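Local coordinates for probable thioesterase (Thermus thermophilus, PDB 1Z54), which is a hotdog-fold protein of the 4-hydroxybenzoyl-CoA thioesterase family that probably hydrolyses acyl-CoA thioesters, at residues E30-D35 and V75-A80. Numbering follows the deposited sequence.
Sequences EAARVD and VRTRLA
Ala32 of the helix points its methyl at the strand and touches both Val75 CG1 and Thr77 CG2. Val75 CB lies 3.7 Å from Ala32 CB. The CG1 branch comes closer, with Val75 CG1 3.3 Å from Ala32 CB, a tight carbon contact. A chi1 of -176° puts CG1 opposite the backbone N of Val75, which brings that branch onto the Ala32 methyl. CG2 is turned beside that N and does not take part in the touch. Two residues on, the methyl of Thr77 meets the same carbon, with Thr77 CG2 3.5 Å from Ala32 CB. Thr77 CG2 also lies 3.7 Å from Ala32 O.

The axes of segments 30-35 and 75-80 come within 8.4 Å, with 55° between their directions. Ala32 also touches Thr5 of the neighbouring strand 3-8, and Thr77 touches Tyr91 of strand 86-95. Arg33 adds little here. Its NH1 hydrogen-bonds Tyr91 OH, and its NH2 bonds a glycerol that probably came from the crystallisation liquor. This is the helix-on-sheet packing of the hotdog fold, in which helix 24-39 lies against the curved antiparallel sheet. The touching atoms are nearly all methyls, which implies that close apolar fit, rather than polar bonding, joins helix and strand here.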
# COMPACT_ATOMS: atom_id res chain seq x y z
N GLU A 30 8.35 1.39 -10.49
CA GLU A 30 7.41 2.24 -11.20
C GLU A 30 7.82 3.70 -11.08
O GLU A 30 7.79 4.44 -12.06
CB GLU A 30 5.99 2.03 -10.64
CG GLU A 30 4.92 2.96 -11.26
CD GLU A 30 3.52 2.70 -10.68
OE1 GLU A 30 2.68 2.09 -11.37
OE2 GLU A 30 3.28 3.10 -9.51
N ALA A 31 8.20 4.12 -9.88
CA ALA A 31 8.62 5.50 -9.66
C ALA A 31 9.82 5.82 -10.56
O ALA A 31 9.85 6.88 -11.19
CB ALA A 31 8.99 5.71 -8.20
N ALA A 32 10.78 4.90 -10.63
CA ALA A 32 11.97 5.07 -11.45
C ALA A 32 11.60 5.10 -12.93
O ALA A 32 12.11 5.92 -13.69
CB ALA A 32 12.96 3.95 -11.19
N ARG A 33 10.72 4.19 -13.33
CA ARG A 33 10.27 4.13 -14.72
C ARG A 33 9.61 5.47 -15.10
O ARG A 33 9.89 6.05 -16.15
CB ARG A 33 9.28 2.97 -14.89
CG ARG A 33 8.67 2.87 -16.29
CD ARG A 33 7.86 1.58 -16.52
NE ARG A 33 6.69 1.39 -15.66
CZ ARG A 33 6.68 0.68 -14.53
NH1 ARG A 33 7.79 0.09 -14.10
NH2 ARG A 33 5.56 0.53 -13.84
N VAL A 34 8.73 5.95 -14.22
CA VAL A 34 8.03 7.21 -14.43
C VAL A 34 9.00 8.40 -14.54
O VAL A 34 8.82 9.30 -15.37
CB VAL A 34 7.02 7.45 -13.27
CG1 VAL A 34 6.65 8.92 -13.19
CG2 VAL A 34 5.78 6.58 -13.48
N ASP A 35 10.02 8.40 -13.69
CA ASP A 35 11.02 9.45 -13.68
C ASP A 35 11.81 9.39 -15.01
O ASP A 35 12.09 10.42 -15.63
CB ASP A 35 11.95 9.25 -12.48
CG ASP A 35 12.96 10.36 -12.31
OD1 ASP A 35 12.61 11.54 -12.52
OD2 ASP A 35 14.11 10.06 -11.94
N VAL A 75 17.69 3.85 -7.89
CA VAL A 75 17.16 2.93 -8.87
C VAL A 75 17.62 3.36 -10.25
O VAL A 75 17.28 4.44 -10.72
CB VAL A 75 15.64 2.89 -8.85
CG1 VAL A 75 15.14 1.83 -9.82
CG2 VAL A 75 15.15 2.59 -7.43
N ARG A 76 18.42 2.50 -10.87
CA ARG A 76 18.95 2.76 -12.19
C ARG A 76 18.06 2.06 -13.21
O ARG A 76 17.84 0.85 -13.12
CB ARG A 76 20.38 2.22 -12.27
CG ARG A 76 21.31 2.88 -11.26
CD ARG A 76 22.59 2.08 -11.03
NE ARG A 76 23.36 1.90 -12.26
CZ ARG A 76 24.56 1.30 -12.31
NH1 ARG A 76 25.19 1.17 -13.47
NH2 ARG A 76 25.11 0.84 -11.20
N THR A 77 17.55 2.81 -14.17
CA THR A 77 16.70 2.19 -15.17
C THR A 77 17.06 2.54 -16.60
O THR A 77 17.50 3.65 -16.91
CB THR A 77 15.19 2.53 -14.94
OG1 THR A 77 14.58 2.89 -16.18
CG2 THR A 77 15.03 3.64 -13.95
N ARG A 78 16.90 1.56 -17.47
CA ARG A 78 17.18 1.78 -18.87
C ARG A 78 16.17 1.00 -19.68
O ARG A 78 15.55 0.06 -19.18
CB ARG A 78 18.60 1.33 -19.21
CG ARG A 78 18.80 -0.16 -19.29
CD ARG A 78 20.21 -0.47 -19.79
NE ARG A 78 20.27 -1.77 -20.44
CZ ARG A 78 20.18 -2.93 -19.80
NH1 ARG A 78 20.02 -2.95 -18.48
NH2 ARG A 78 20.23 -4.06 -20.48
N LEU A 79 15.97 1.43 -20.92
CA LEU A 79 15.05 0.75 -21.81
C LEU A 79 15.89 -0.32 -22.48
O LEU A 79 16.68 -0.03 -23.38
CB LEU A 79 14.51 1.74 -22.84
CG LEU A 79 13.52 1.23 -23.89
CD1 LEU A 79 12.31 0.62 -23.19
CD2 LEU A 79 13.09 2.39 -24.79
N ALA A 80 15.72 -1.56 -22.03
CA ALA A 80 16.48 -2.68 -22.58
C ALA A 80 15.94 -3.21 -23.91
O ALA A 80 16.70 -3.67 -24.76
CB ALA A 80 16.54 -3.82 -21.55